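Local structure of alpha-1,4-endofucoidanase (6DLH) at residues Asp218-Asp229 against Asn262-Ser272. The protein hydrolyses alpha-1,4-linked fucoidan internally as a retaining endo-acting glycoside hydrolase of family GH107, its catalytic domain followed by Ig-like domains. Sequence-based numbering, arbitrary orientation.
Sequences DLIDAWCFDSAD and NPNAAIAFNNS
Asp226 OD1 accepts from Asn270 ND2 at 2.7 Å, almost straight at 172°, and more weakly from the backbone N of Ser227. The bond sits at the C-terminal end of 222-226 and 266-269, neighbouring parallel strands of the catalytic domain, whose alternating strands and helices are consistent with a (beta/alpha)8-type barrel as in GH29 relatives; the chain joins the two through helices, a beta-alpha-beta crossover. With CG anti to the backbone N in both residues, carboxylate and amide run side by side and nearly coplanar. Tyr147 holds Asp226 OD2, and Asn270 OD1 closes an Asx turn with Ser272 N, which comes from above the amide plane, so both oxygens of Asp226 and both polar atoms of Asn270 have partners. The backbone ladder from Asp221 O to Asn270 N forms the usual parallel pairing; beyond it Asn270 O receives Asp229 N at 3.3 Å and, weakly, Ala228 N, which ties the start of helix 228-233 to the other strand's exit. On the face that carries Trp223, Phe225, Ile267 and Phe269, the two phenylalanines point the same way with planes 21° apart but slid so far that they barely overlap; Phe225 CD2 stands over one face of the Phe269 ring, 3.7 Å from its CE2. Ile267 CG2 meets the edge of Phe225 at CE2 (3.8 Å), while its CD1 reaches Trp223 CD1. Ala265 CB lies at the indole edge, and Ile220 CG2 sits over one indole face, toward its rim. Helices 198-216 and 249-259 pack on this side; on the other, small Ala222, Ala266 and Ala268 accompany Cys224. At the N-terminal end Asn262 ND2 donates to Ile220 O (2.9 Å), its OD1 taking Asn264 N in a second Asx turn. At the opposite end Ser272 OG donates to the syn lone pair of Asp229 OD2, 2.6 Å away.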
ATOM      1  N   ASP A 218      -9.597   8.951 -12.971  1.00 40.77           N
ATOM      2  CA  ASP A 218     -10.807   8.316 -12.475  1.00 41.37           C
ATOM      3  C   ASP A 218     -10.501   6.953 -11.843  1.00 40.23           C
ATOM      4  O   ASP A 218     -11.416   6.173 -11.579  1.00 38.29           O
ATOM      5  CB  ASP A 218     -11.875   8.240 -13.570  1.00 41.55           C
ATOM      6  CG  ASP A 218     -11.567   7.217 -14.650  1.00 46.04           C
ATOM      7  OD1 ASP A 218     -10.548   6.495 -14.511  1.00 42.97           O
ATOM      8  OD2 ASP A 218     -12.348   7.149 -15.628  1.00 46.22           O
ATOM      9  N   LEU A 219      -9.215   6.667 -11.604  1.00 37.52           N
ATOM     10  CA  LEU A 219      -8.827   5.458 -10.895  1.00 37.09           C
ATOM     11  C   LEU A 219      -9.083   5.641  -9.396  1.00 38.89           C
ATOM     12  O   LEU A 219      -9.023   4.676  -8.630  1.00 36.00           O
ATOM     13  CB  LEU A 219      -7.353   5.151 -11.189  1.00 35.57           C
ATOM     14  CG  LEU A 219      -7.029   4.632 -12.597  1.00 37.53           C
ATOM     15  CD1 LEU A 219      -5.529   4.454 -12.770  1.00 36.01           C
ATOM     16  CD2 LEU A 219      -7.740   3.321 -12.897  1.00 36.14           C
ATOM     17  N   ILE A 220      -9.376   6.890  -9.001  1.00 39.14           N
ATOM     18  CA  ILE A 220      -9.640   7.284  -7.622  1.00 39.13           C
ATOM     19  C   ILE A 220     -11.066   7.820  -7.534  1.00 38.22           C
ATOM     20  O   ILE A 220     -11.370   8.832  -8.162  1.00 43.03           O
ATOM     21  CB  ILE A 220      -8.622   8.351  -7.172  1.00 39.07           C
ATOM     22  CG1 ILE A 220      -7.203   7.779  -7.109  1.00 38.63           C
ATOM     23  CG2 ILE A 220      -9.048   8.981  -5.849  1.00 39.49           C
ATOM     24  CD1 ILE A 220      -6.149   8.776  -6.697  1.00 37.93           C
ATOM     25  N   ASP A 221     -11.924   7.168  -6.736  1.00 33.25           N
ATOM     26  CA  ASP A 221     -13.322   7.576  -6.672  1.00 32.36           C
ATOM     27  C   ASP A 221     -13.589   8.497  -5.482  1.00 30.49           C
ATOM     28  O   ASP A 221     -14.552   9.257  -5.502  1.00 29.71           O
ATOM     29  CB  ASP A 221     -14.289   6.388  -6.680  1.00 31.03           C
ATOM     30  CG  ASP A 221     -14.158   5.517  -7.911  1.00 31.63           C
ATOM     31  OD1 ASP A 221     -13.223   4.705  -7.947  1.00 32.24           O
ATOM     32  OD2 ASP A 221     -14.992   5.663  -8.825  1.00 34.01           O
ATOM     33  N   ALA A 222     -12.744   8.418  -4.446  1.00 32.42           N
ATOM     34  CA  ALA A 222     -13.004   9.114  -3.192  1.00 30.66           C
ATOM     35  C   ALA A 222     -11.687   9.405  -2.489  1.00 29.95           C
ATOM     36  O   ALA A 222     -10.744   8.637  -2.631  1.00 30.44           O
ATOM     37  CB  ALA A 222     -13.908   8.286  -2.304  1.00 28.99           C
ATOM     38  N   TRP A 223     -11.659  10.520  -1.742  1.00 29.99           N
ATOM     39  CA  TRP A 223     -10.562  10.897  -0.867  1.00 29.81           C
ATOM     40  C   TRP A 223     -11.110  11.140   0.539  1.00 29.98           C
ATOM     41  O   TRP A 223     -12.085  11.865   0.704  1.00 31.42           O
ATOM     42  CB  TRP A 223      -9.899  12.188  -1.369  1.00 29.94           C
ATOM     43  CG  TRP A 223      -9.275  12.144  -2.730  1.00 29.61           C
ATOM     44  CD1 TRP A 223      -9.907  12.292  -3.929  1.00 28.62           C
ATOM     45  CD2 TRP A 223      -7.874  12.000  -3.024  1.00 29.06           C
ATOM     46  NE1 TRP A 223      -8.997  12.231  -4.949  1.00 32.57           N
ATOM     47  CE2 TRP A 223      -7.743  12.053  -4.425  1.00 30.47           C
ATOM     48  CE3 TRP A 223      -6.725  11.828  -2.244  1.00 30.44           C
ATOM     49  CZ2 TRP A 223      -6.508  11.928  -5.061  1.00 30.36           C
ATOM     50  CZ3 TRP A 223      -5.504  11.701  -2.870  1.00 31.06           C
ATOM     51  CH2 TRP A 223      -5.402  11.749  -4.262  1.00 30.39           C
ATOM     52  N   CYS A 224     -10.466  10.579   1.565  1.00 29.23           N
ATOM     53  CA  CYS A 224     -10.847  10.948   2.918  1.00 30.16           C
ATOM     54  C   CYS A 224      -9.632  11.519   3.641  1.00 30.75           C
ATOM     55  O   CYS A 224      -8.594  10.863   3.700  1.00 31.12           O
ATOM     56  CB  CYS A 224     -11.478   9.785   3.682  1.00 29.50           C
ATOM     57  SG  CYS A 224     -10.389   8.350   3.896  1.00 28.52           S
ATOM     58  N   PHE A 225      -9.788  12.739   4.186  1.00 30.03           N
ATOM     59  CA  PHE A 225      -8.696  13.469   4.814  1.00 30.17           C
ATOM     60  C   PHE A 225      -8.851  13.441   6.330  1.00 30.68           C
ATOM     61  O   PHE A 225      -9.766  14.049   6.879  1.00 33.90           O
ATOM     62  CB  PHE A 225      -8.644  14.913   4.298  1.00 31.17           C
ATOM     63  CG  PHE A 225      -8.315  15.030   2.830  1.00 31.08           C
ATOM     64  CD1 PHE A 225      -6.999  14.954   2.391  1.00 30.92           C
ATOM     65  CD2 PHE A 225      -9.318  15.204   1.888  1.00 30.54           C
ATOM     66  CE1 PHE A 225      -6.694  15.045   1.038  1.00 31.60           C
ATOM     67  CE2 PHE A 225      -9.014  15.288   0.536  1.00 30.58           C
ATOM     68  CZ  PHE A 225      -7.703  15.210   0.116  1.00 31.09           C
ATOM     69  N   ASP A 226      -7.917  12.757   6.991  1.00 31.45           N
ATOM     70  CA  ASP A 226      -7.925  12.568   8.429  1.00 33.74           C
ATOM     71  C   ASP A 226      -7.268  13.772   9.102  1.00 36.70           C
ATOM     72  O   ASP A 226      -6.535  14.516   8.453  1.00 36.58           O
ATOM     73  CB  ASP A 226      -7.178  11.279   8.779  1.00 33.49           C
ATOM     74  CG  ASP A 226      -7.514  10.683  10.134  1.00 34.30           C
ATOM     75  OD1 ASP A 226      -8.424  11.212  10.806  1.00 32.53           O
ATOM     76  OD2 ASP A 226      -6.864   9.677  10.499  1.00 35.01           O
ATOM     77  N   SER A 227      -7.541  13.947  10.404  1.00 34.53           N
ATOM     78  CA  SER A 227      -6.880  14.940  11.239  1.00 36.34           C
ATOM     79  C   SER A 227      -7.080  16.350  10.690  1.00 35.72           C
ATOM     80  O   SER A 227      -6.254  17.226  10.934  1.00 37.18           O
ATOM     81  CB  SER A 227      -5.414  14.623  11.398  1.00 36.43           C
ATOM     82  OG  SER A 227      -5.241  13.407  12.105  1.00 41.34           O
ATOM     83  N   ALA A 228      -8.194  16.552   9.975  1.00 36.42           N
ATOM     84  CA  ALA A 228      -8.483  17.770   9.234  1.00 37.34           C
ATOM     85  C   ALA A 228      -8.763  18.944  10.176  1.00 39.92           C
ATOM     86  O   ALA A 228      -8.248  20.033   9.957  1.00 43.18           O
ATOM     87  CB  ALA A 228      -9.620  17.525   8.271  1.00 35.47           C
ATOM     88  N   ASP A 229      -9.559  18.731  11.227  1.00 39.08           N
ATOM     89  CA  ASP A 229      -9.839  19.818  12.153  1.00 40.97           C
ATOM     90  C   ASP A 229      -8.612  20.115  13.014  1.00 42.68           C
ATOM     91  O   ASP A 229      -8.424  21.254  13.434  1.00 45.84           O
ATOM     92  CB  ASP A 229     -11.122  19.610  12.966  1.00 38.85           C
ATOM     93  CG  ASP A 229     -11.118  18.377  13.852  1.00 40.23           C
ATOM     94  OD1 ASP A 229     -10.150  17.596  13.779  1.00 39.97           O
ATOM     95  OD2 ASP A 229     -12.093  18.205  14.611  1.00 42.83           O
ATOM     96  N   ASN A 262     -10.017  14.307 -10.932  1.00 47.30           N
ATOM     97  CA  ASN A 262     -11.303  13.653 -11.124  1.00 47.82           C
ATOM     98  C   ASN A 262     -12.396  14.568 -10.583  1.00 49.23           C
ATOM     99  O   ASN A 262     -12.506  14.745  -9.374  1.00 51.79           O
ATOM    100  CB  ASN A 262     -11.365  12.274 -10.461  1.00 44.50           C
ATOM    101  CG  ASN A 262     -12.663  11.539 -10.724  1.00 45.56           C
ATOM    102  OD1 ASN A 262     -13.489  11.964 -11.535  1.00 43.59           O
ATOM    103  ND2 ASN A 262     -12.848  10.413 -10.055  1.00 46.55           N
ATOM    104  N   PRO A 263     -13.233  15.175 -11.458  1.00 49.63           N
ATOM    105  CA  PRO A 263     -14.247  16.127 -11.007  1.00 49.55           C
ATOM    106  C   PRO A 263     -15.393  15.426 -10.280  1.00 49.11           C
ATOM    107  O   PRO A 263     -16.250  16.085  -9.699  1.00 48.68           O
ATOM    108  CB  PRO A 263     -14.735  16.777 -12.315  1.00 47.39           C
ATOM    109  CG  PRO A 263     -14.489  15.722 -13.374  1.00 46.21           C
ATOM    110  CD  PRO A 263     -13.250  14.978 -12.919  1.00 44.90           C
ATOM    111  N   ASN A 264     -15.392  14.089 -10.321  1.00 47.93           N
ATOM    112  CA  ASN A 264     -16.456  13.296  -9.729  1.00 46.84           C
ATOM    113  C   ASN A 264     -15.976  12.656  -8.427  1.00 44.13           C
ATOM    114  O   ASN A 264     -16.729  11.939  -7.775  1.00 46.21           O
ATOM    115  CB  ASN A 264     -16.967  12.221 -10.690  1.00 49.08           C
ATOM    116  CG  ASN A 264     -17.690  12.785 -11.895  1.00 52.16           C
ATOM    117  OD1 ASN A 264     -18.462  13.735 -11.784  1.00 51.61           O
ATOM    118  ND2 ASN A 264     -17.464  12.181 -13.050  1.00 52.11           N
ATOM    119  N   ALA A 265     -14.716  12.909  -8.064  1.00 40.03           N
ATOM    120  CA  ALA A 265     -14.155  12.347  -6.848  1.00 39.73           C
ATOM    121  C   ALA A 265     -14.902  12.903  -5.634  1.00 38.71           C
ATOM    122  O   ALA A 265     -15.070  14.114  -5.512  1.00 38.99           O
ATOM    123  CB  ALA A 265     -12.673  12.628  -6.789  1.00 37.02           C
ATOM    124  N   ALA A 266     -15.356  12.000  -4.752  1.00 37.22           N
ATOM    125  CA  ALA A 266     -16.059  12.363  -3.526  1.00 32.69           C
ATOM    126  C   ALA A 266     -15.050  12.634  -2.414  1.00 31.87           C
ATOM    127  O   ALA A 266     -14.089  11.880  -2.253  1.00 33.31           O
ATOM    128  CB  ALA A 266     -17.020  11.262  -3.153  1.00 31.76           C
ATOM    129  N   ILE A 267     -15.281  13.711  -1.646  1.00 31.28           N
ATOM    130  CA  ILE A 267     -14.310  14.202  -0.670  1.00 30.61           C
ATOM    131  C   ILE A 267     -14.929  14.140   0.723  1.00 30.48           C
ATOM    132  O   ILE A 267     -16.113  14.441   0.886  1.00 31.49           O
ATOM    133  CB  ILE A 267     -13.852  15.650  -0.991  1.00 30.24           C
ATOM    134  CG1 ILE A 267     -13.599  15.903  -2.486  1.00 28.78           C
ATOM    135  CG2 ILE A 267     -12.669  16.069  -0.125  1.00 28.30           C
ATOM    136  CD1 ILE A 267     -12.582  14.979  -3.133  1.00 28.06           C
ATOM    137  N   ALA A 268     -14.105  13.781   1.718  1.00 29.38           N
ATOM    138  CA  ALA A 268     -14.525  13.796   3.110  1.00 30.94           C
ATOM    139  C   ALA A 268     -13.363  14.243   3.990  1.00 30.88           C
ATOM    140  O   ALA A 268     -12.244  13.787   3.795  1.00 32.35           O
ATOM    141  CB  ALA A 268     -15.029  12.433   3.531  1.00 30.17           C
ATOM    142  N   PHE A 269     -13.663  15.103   4.974  1.00 31.06           N
ATOM    143  CA  PHE A 269     -12.692  15.589   5.941  1.00 30.63           C
ATOM    144  C   PHE A 269     -13.077  15.112   7.338  1.00 30.02           C
ATOM    145  O   PHE A 269     -14.242  15.173   7.713  1.00 29.28           O
ATOM    146  CB  PHE A 269     -12.649  17.121   5.914  1.00 32.09           C
ATOM    147  CG  PHE A 269     -12.187  17.707   4.604  1.00 34.15           C
ATOM    148  CD1 PHE A 269     -13.090  17.967   3.583  1.00 33.58           C
ATOM    149  CD2 PHE A 269     -10.844  17.986   4.389  1.00 34.98           C
ATOM    150  CE1 PHE A 269     -12.660  18.501   2.379  1.00 35.09           C
ATOM    151  CE2 PHE A 269     -10.415  18.521   3.183  1.00 34.05           C
ATOM    152  CZ  PHE A 269     -11.325  18.773   2.181  1.00 34.20           C
ATOM    153  N   ASN A 270     -12.089  14.645   8.108  1.00 30.05           N
ATOM    154  CA  ASN A 270     -12.337  14.261   9.487  1.00 30.47           C
ATOM    155  C   ASN A 270     -12.312  15.502  10.379  1.00 31.27           C
ATOM    156  O   ASN A 270     -11.238  15.964  10.767  1.00 30.49           O
ATOM    157  CB  ASN A 270     -11.324  13.238  10.000  1.00 29.43           C
ATOM    158  CG  ASN A 270     -11.659  12.740  11.390  1.00 30.12           C
ATOM    159  OD1 ASN A 270     -12.692  13.101  11.956  1.00 30.17           O
ATOM    160  ND2 ASN A 270     -10.798  11.908  11.950  1.00 28.93           N
ATOM    161  N   ASN A 271     -13.504  16.008  10.712  1.00 31.84           N
ATOM    162  CA  ASN A 271     -13.649  17.116  11.648  1.00 31.76           C
ATOM    163  C   ASN A 271     -14.264  16.615  12.957  1.00 33.43           C
ATOM    164  O   ASN A 271     -15.007  17.343  13.621  1.00 35.11           O
ATOM    165  CB  ASN A 271     -14.452  18.275  11.046  1.00 31.44           C
ATOM    166  CG  ASN A 271     -13.772  18.947   9.870  1.00 30.85           C
ATOM    167  OD1 ASN A 271     -12.580  19.248   9.921  1.00 29.33           O
ATOM    168  ND2 ASN A 271     -14.518  19.165   8.798  1.00 29.54           N
ATOM    169  N   SER A 272     -13.922  15.373  13.331  1.00 31.71           N
ATOM    170  CA  SER A 272     -14.304  14.766  14.600  1.00 32.39           C
ATOM    171  C   SER A 272     -15.701  14.152  14.540  1.00 30.64           C
ATOM    172  O   SER A 272     -16.492  14.431  13.636  1.00 30.10           O
ATOM    173  CB  SER A 272     -14.169  15.729  15.762  1.00 34.40           C
ATOM    174  OG  SER A 272     -12.807  16.080  15.955  1.00 39.09           O
TER
HETATM  175  O   HOH W   1     -16.687   9.317  -6.862  1.00 41.01           O